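Uncharacterized protein MJ0327 (Methanocaldococcus jannaschii DSM 2661, PDB 2QTD) is of unknown function but belongs to the dinitrogenase iron-molybdenum cofactor family and may bind a related metal cofactor. Local coordinates at residues E68-F73 with S100-P105; N18-C23 with N58-K63. All coordinates share one frame; numbering follows the deposited sequence. Where two conformers were deposited one is given.

In the fold
From the N terminus, strand 5-11 leads into the loop that carries 18-23. The chain then builds strands 25-32 and 35-43 and helix 46-54 before strand 59-62 returns to that loop and closes interaction 2 in the interior. Helix 67-74 follows directly and opens interaction 1, which closes only at the C-terminal tail, after strand 78-81 and helix 87-95. The two closures lie in series, neither nested nor crossed, with centres about 10 Å apart. They also touch each other: Asn69 ND2 lies 2.8 Å from Glu21 OE2, a probable hydrogen bond, and the rings of Phe73 and Phe20 meet edge-to-face. Loop, inner strand 59-62, helix and tail thus form a continuous set of contacts.

Interaction 1: residues E68-F73 with S100-P105; sequences ENYKKF and SKISNP
Tyr70 meets the C-terminal tail almost single-handedly, its ring reaching from the helix to Ile102, Ser103 and Pro105. With CG anti to the backbone N (chi1 -171°), the ring stands out from the helix and delivers its hydroxyl to the tail backbone. There Tyr70 OH donates a hydrogen bond to Ile102 O at 2.8 Å. The C=O...O angle is 125°, and the hydroxyl is tilted 35° from the carbonyl plane. The carbonyl of Ser103 is a second, oblique neighbour, with its O 3.3 Å from Tyr70 OH.

The tight part of the contact lies around this bond. Ile102 sends its CG2 branch to the ring, 3.7 Å from Tyr70 CE1, and the two side chains pass each other in opposite directions. Its other branch leads away from Tyr70, and the residue also packs on Ile79, His81 and Cys62. Ile102 is backbone hydrogen-bonded to Ile79, so the acceptor carbonyl belongs to a residue already held against strand 78-81.

Toward the chain end the fit is looser. Pro105 crosses Tyr70 at about a right angle, placing its CD over one ring face, 4.1 Å from Tyr70 CG, while Pro105 CG lies 4.0 Å from Tyr70 CB. Ser103 and Asn104 are exposed, and their CB atoms point away from the helix; Asn104 adds almost nothing to the interface. Crystal neighbours touch the tail throughout 100-105, so its course may owe something to the lattice.

The contact illustrates how a terminal segment can be fastened to a helix by one aromatic residue. Here the tail runs beside edge strand 78-81 of a mixed sheet with order 3-2-1-4-5, the arrangement of the ribonuclease H-like motif fold.

Interaction 2: residues N18-C23 with N58-K63; sequences NSFEDC and NAIICK
Asn18 and Lys63 face each other without a direct hydrogen bond, and indeed none crosses between these two segments. Instead, Asn18 O rests against the aliphatic start of the lysine, 3.5 Å from Lys63 CB. In the Asn18 conformer described, one of two deposited, a water donates to Asn18 OD1 and accepts from Lys63 NZ, spanning the side-chain ends. The lysine chain is extended beyond CG, and its ammonium group also forms a salt bridge with Asp85, so the water is a secondary tie. Asn18 O, for its part, is hydrogen-bonded to Asn64 ND2, and Phe20 is backbone hydrogen-bonded to Asn64.

Deeper in, the contact turns apolar. Phe20 has CG anti to its own N (chi1 -176°), which carries the ring along the strand to Ile60. The two side chains cross at about a right angle: Ile60 CD1 sits 3.7 Å from Phe20 CE1, and Ile60 CG2 lies 3.9 Å from Phe20 CD1. Cys62 makes a lighter contact, its CB 4.4 Å from Phe20 CB. Phe26 and Phe73 extend the cluster. If an alanine stood in place of Phe20, both Ile60 branches would probably lose their aromatic partner and a gap would open between loop and strand.

Side-chain bonds within the loop help to shape the turn. Ser19 OG accepts from Asp22 N at 2.9 Å, an ST motif, and Asp22 OD1 accepts in return from Ser19 N, also at 2.9 Å, with the N-H approaching from above the carboxylate plane, 47° out of it. Chemically, then, labour is divided: reciprocal bonds contribute to the turn, a buried apolar cluster packs it on strand 59-62, direct hydrogen bonds come from Asn64, one residue beyond the segment, and at the exposed end a water joins Asn18 to Lys63.

Interaction 1: residues E68-F73 with S100-P105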
loop_
_atom_site.group_PDB
_atom_site.type_symbol
_atom_site.label_atom_id
_atom_site.label_comp_id
_atom_site.label_asym_id
_atom_site.label_seq_id
_atom_site.Cartn_x
_atom_site.Cartn_y
_atom_site.Cartn_z
ATOM N N GLU A 68 14.377 -6.687 2.756
ATOM C CA GLU A 68 13.681 -7.655 3.629
ATOM C C GLU A 68 12.170 -7.649 3.473
ATOM O O GLU A 68 11.566 -8.714 3.276
ATOM C CB GLU A 68 14.055 -7.461 5.112
ATOM N N ASN A 69 11.558 -6.462 3.517
ATOM C CA ASN A 69 10.113 -6.367 3.337
ATOM C C ASN A 69 9.701 -6.722 1.914
ATOM O O ASN A 69 8.700 -7.387 1.710
ATOM C CB ASN A 69 9.566 -4.989 3.768
ATOM C CG ASN A 69 9.480 -4.838 5.300
ATOM O OD1 ASN A 69 9.139 -5.784 6.004
ATOM N ND2 ASN A 69 9.788 -3.654 5.805
ATOM N N TYR A 70 10.481 -6.305 0.928
ATOM C CA TYR A 70 10.230 -6.734 -0.443
ATOM C C TYR A 70 10.260 -8.264 -0.577
ATOM O O TYR A 70 9.343 -8.842 -1.148
ATOM C CB TYR A 70 11.208 -6.102 -1.440
ATOM C CG TYR A 70 10.790 -6.392 -2.867
ATOM C CD1 TYR A 70 9.804 -5.634 -3.495
ATOM C CD2 TYR A 70 11.385 -7.437 -3.586
ATOM C CE1 TYR A 70 9.413 -5.912 -4.800
ATOM C CE2 TYR A 70 10.993 -7.725 -4.891
ATOM C CZ TYR A 70 10.003 -6.958 -5.484
ATOM O OH TYR A 70 9.627 -7.228 -6.768
ATOM N N LYS A 71 11.298 -8.896 -0.043
ATOM C CA LYS A 71 11.399 -10.368 -0.042
ATOM C C LYS A 71 10.163 -11.034 0.582
ATOM O O LYS A 71 9.543 -11.903 -0.047
ATOM C CB LYS A 71 12.684 -10.823 0.658
ATOM C CG LYS A 71 12.994 -12.297 0.478
ATOM N N LYS A 72 9.783 -10.571 1.775
ATOM C CA LYS A 72 8.630 -11.100 2.529
ATOM C C LYS A 72 7.288 -10.942 1.784
ATOM O O LYS A 72 6.585 -11.906 1.522
ATOM C CB LYS A 72 8.587 -10.417 3.911
ATOM C CG LYS A 72 7.307 -10.596 4.722
ATOM C CD LYS A 72 7.501 -10.213 6.190
ATOM C CE LYS A 72 6.147 -10.086 6.893
ATOM N NZ LYS A 72 6.225 -10.157 8.379
ATOM N N PHE A 73 6.948 -9.720 1.408
ATOM C CA PHE A 73 5.637 -9.440 0.808
ATOM C C PHE A 73 5.516 -9.822 -0.667
ATOM O O PHE A 73 4.430 -10.209 -1.090
ATOM C CB PHE A 73 5.241 -7.961 1.033
ATOM C CG PHE A 73 4.932 -7.608 2.482
ATOM C CD1 PHE A 73 3.662 -7.801 2.999
ATOM C CD2 PHE A 73 5.908 -7.077 3.325
ATOM C CE1 PHE A 73 3.372 -7.483 4.319
ATOM C CE2 PHE A 73 5.627 -6.760 4.637
ATOM C CZ PHE A 73 4.356 -6.973 5.145
ATOM N N SER A 100 3.502 1.697 -11.726
ATOM C CA SER A 100 4.542 0.711 -12.027
ATOM C C SER A 100 4.745 -0.253 -10.876
ATOM O O SER A 100 4.626 0.130 -9.692
ATOM C CB SER A 100 5.828 1.432 -12.306
ATOM O OG SER A 100 5.651 2.174 -13.447
ATOM N N LYS A 101 5.012 -1.508 -11.222
ATOM C CA LYS A 101 5.225 -2.591 -10.267
ATOM C C LYS A 101 6.707 -2.638 -9.918
ATOM O O LYS A 101 7.580 -2.656 -10.810
ATOM C CB LYS A 101 4.715 -3.913 -10.895
ATOM C CG LYS A 101 4.669 -5.122 -9.972
ATOM C CD LYS A 101 4.038 -6.326 -10.702
ATOM C CE LYS A 101 3.878 -7.506 -9.766
ATOM N NZ LYS A 101 3.137 -8.636 -10.453
ATOM N N ILE A 102 7.007 -2.631 -8.625
ATOM C CA ILE A 102 8.390 -2.649 -8.170
ATOM C C ILE A 102 8.972 -4.029 -8.418
ATOM O O ILE A 102 8.391 -5.030 -8.040
ATOM C CB ILE A 102 8.494 -2.235 -6.687
ATOM C CG1 ILE A 102 8.063 -0.772 -6.496
ATOM C CG2 ILE A 102 9.962 -2.512 -6.163
ATOM C CD1 ILE A 102 7.938 -0.275 -5.027
ATOM N N SER A 103 10.119 -4.097 -9.113
ATOM C CA SER A 103 10.833 -5.373 -9.352
ATOM C C SER A 103 12.069 -5.579 -8.453
ATOM O O SER A 103 12.486 -6.719 -8.241
ATOM C CB SER A 103 11.283 -5.479 -10.797
ATOM O OG SER A 103 11.798 -4.247 -11.164
ATOM N N ASN A 104 12.682 -4.490 -8.018
ATOM C CA ASN A 104 13.767 -4.534 -7.053
ATOM C C ASN A 104 13.631 -3.269 -6.274
ATOM O O ASN A 104 13.365 -2.222 -6.859
ATOM C CB ASN A 104 15.165 -4.543 -7.702
ATOM C CG ASN A 104 15.483 -5.848 -8.387
ATOM O OD1 ASN A 104 15.484 -5.929 -9.612
ATOM N ND2 ASN A 104 15.689 -6.892 -7.598
ATOM N N PRO A 105 13.850 -3.339 -4.959
ATOM C CA PRO A 105 13.760 -2.120 -4.186
ATOM C C PRO A 105 14.972 -1.203 -4.404
ATOM O O PRO A 105 14.930 -0.053 -3.972
ATOM C CB PRO A 105 13.686 -2.638 -2.752
ATOM C CG PRO A 105 14.352 -3.922 -2.766
ATOM C CD PRO A 105 14.214 -4.501 -4.125
ATOM O OXT PRO A 105 15.979 -1.555 -5.049
#

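Interaction 2: residues N18-C23 with N58-K63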
loop_
_atom_site.group_PDB
_atom_site.type_symbol
_atom_site.label_atom_id
_atom_site.label_comp_id
_atom_site.label_asym_id
_atom_site.label_seq_id
_atom_site.Cartn_x
_atom_site.Cartn_y
_atom_site.Cartn_z
ATOM N N ASN A 18 7.797 8.379 2.945
ATOM C CA ASN A 18 9.020 8.124 2.168
ATOM C C ASN A 18 9.302 6.644 1.959
ATOM O O ASN A 18 9.889 6.280 0.931
ATOM C CB ASN A 18 10.236 8.762 2.830
ATOM C CG ASN A 18 10.227 10.299 2.785
ATOM O OD1 ASN A 18 9.413 10.931 2.118
ATOM N ND2 ASN A 18 11.164 10.898 3.508
ATOM N N SER A 19 8.902 5.805 2.915
ATOM C CA SER A 19 9.059 4.351 2.800
ATOM C C SER A 19 7.982 3.567 3.513
ATOM O O SER A 19 7.213 4.089 4.358
ATOM C CB SER A 19 10.459 3.948 3.308
ATOM O OG SER A 19 10.522 3.875 4.699
ATOM N N PHE A 20 7.915 2.294 3.134
ATOM C CA PHE A 20 7.076 1.318 3.784
ATOM C C PHE A 20 7.466 1.231 5.243
ATOM O O PHE A 20 6.587 1.061 6.107
ATOM C CB PHE A 20 7.237 -0.041 3.062
ATOM C CG PHE A 20 6.350 -1.121 3.561
ATOM C CD1 PHE A 20 5.052 -1.218 3.094
ATOM C CD2 PHE A 20 6.804 -2.061 4.471
ATOM C CE1 PHE A 20 4.220 -2.257 3.504
ATOM C CE2 PHE A 20 5.977 -3.071 4.903
ATOM C CZ PHE A 20 4.681 -3.159 4.439
ATOM N N GLU A 21 8.757 1.364 5.524
ATOM C CA GLU A 21 9.280 1.169 6.878
ATOM C C GLU A 21 9.053 2.383 7.786
ATOM O O GLU A 21 8.799 2.206 8.963
ATOM C CB GLU A 21 10.765 0.775 6.844
ATOM C CG GLU A 21 11.014 -0.591 6.188
ATOM C CD GLU A 21 10.890 -0.585 4.665
ATOM O OE1 GLU A 21 11.081 0.460 4.034
ATOM O OE2 GLU A 21 10.554 -1.635 4.092
ATOM N N ASP A 22 9.138 3.601 7.242
ATOM C CA ASP A 22 9.117 4.816 8.043
ATOM C C ASP A 22 7.717 5.392 8.292
ATOM O O ASP A 22 7.573 6.352 9.062
ATOM C CB ASP A 22 10.093 5.856 7.447
ATOM C CG ASP A 22 9.440 6.901 6.535
ATOM O OD1 ASP A 22 8.627 6.588 5.684
ATOM O OD2 ASP A 22 9.800 8.090 6.651
ATOM N N CYS A 23 6.697 4.809 7.660
ATOM C CA CYS A 23 5.350 5.390 7.739
ATOM C C CYS A 23 4.793 5.453 9.165
ATOM O O CYS A 23 5.239 4.732 10.074
ATOM C CB CYS A 23 4.374 4.705 6.799
ATOM S SG CYS A 23 3.923 3.021 7.153
ATOM N N ASN A 58 -4.145 -7.483 -1.403
ATOM C CA ASN A 58 -3.777 -7.852 -2.771
ATOM C C ASN A 58 -2.529 -7.089 -3.259
ATOM O O ASN A 58 -1.814 -7.569 -4.146
ATOM C CB ASN A 58 -4.944 -7.626 -3.742
ATOM C CG ASN A 58 -6.203 -8.393 -3.363
ATOM O OD1 ASN A 58 -7.091 -7.873 -2.683
ATOM N ND2 ASN A 58 -6.272 -9.657 -3.788
ATOM N N ALA A 59 -2.276 -5.906 -2.734
ATOM C CA ALA A 59 -1.289 -4.999 -3.302
ATOM C C ALA A 59 -0.847 -4.036 -2.238
ATOM O O ALA A 59 -1.618 -3.784 -1.271
ATOM C CB ALA A 59 -1.908 -4.244 -4.476
ATOM N N ILE A 60 0.384 -3.507 -2.388
ATOM C CA ILE A 60 0.923 -2.419 -1.580
ATOM C C ILE A 60 1.259 -1.249 -2.506
ATOM O O ILE A 60 1.757 -1.499 -3.605
ATOM C CB ILE A 60 2.191 -2.883 -0.788
ATOM C CG1 ILE A 60 1.830 -3.825 0.346
ATOM C CG2 ILE A 60 2.981 -1.684 -0.211
ATOM C CD1 ILE A 60 3.021 -4.686 0.922
ATOM N N ILE A 61 1.031 -0.011 -2.055
ATOM C CA ILE A 61 1.503 1.235 -2.706
ATOM C C ILE A 61 2.440 1.878 -1.716
ATOM O O ILE A 61 2.070 2.119 -0.580
ATOM C CB ILE A 61 0.397 2.154 -3.148
ATOM C CG1 ILE A 61 -0.530 1.469 -4.133
ATOM C CG2 ILE A 61 0.943 3.445 -3.750
ATOM C CD1 ILE A 61 -1.780 2.338 -4.449
ATOM N N CYS A 62 3.677 2.095 -2.165
ATOM C CA CYS A 62 4.699 2.789 -1.393
ATOM C C CYS A 62 5.718 3.452 -2.331
ATOM O O CYS A 62 5.705 3.240 -3.515
ATOM C CB CYS A 62 5.399 1.818 -0.440
ATOM S SG CYS A 62 6.361 0.494 -1.288
ATOM N N LYS A 63 6.554 4.298 -1.757
ATOM C CA LYS A 63 7.599 4.977 -2.499
ATOM C C LYS A 63 8.879 4.197 -2.471
ATOM O O LYS A 63 9.618 4.229 -3.447
ATOM C CB LYS A 63 7.830 6.372 -1.956
ATOM C CG LYS A 63 6.706 7.347 -2.180
ATOM C CD LYS A 63 7.153 8.731 -1.784
ATOM C CE LYS A 63 6.080 9.798 -1.864
ATOM N NZ LYS A 63 6.668 11.141 -1.568
HETATM O O HOH W 1 6.754 11.357 1.261
#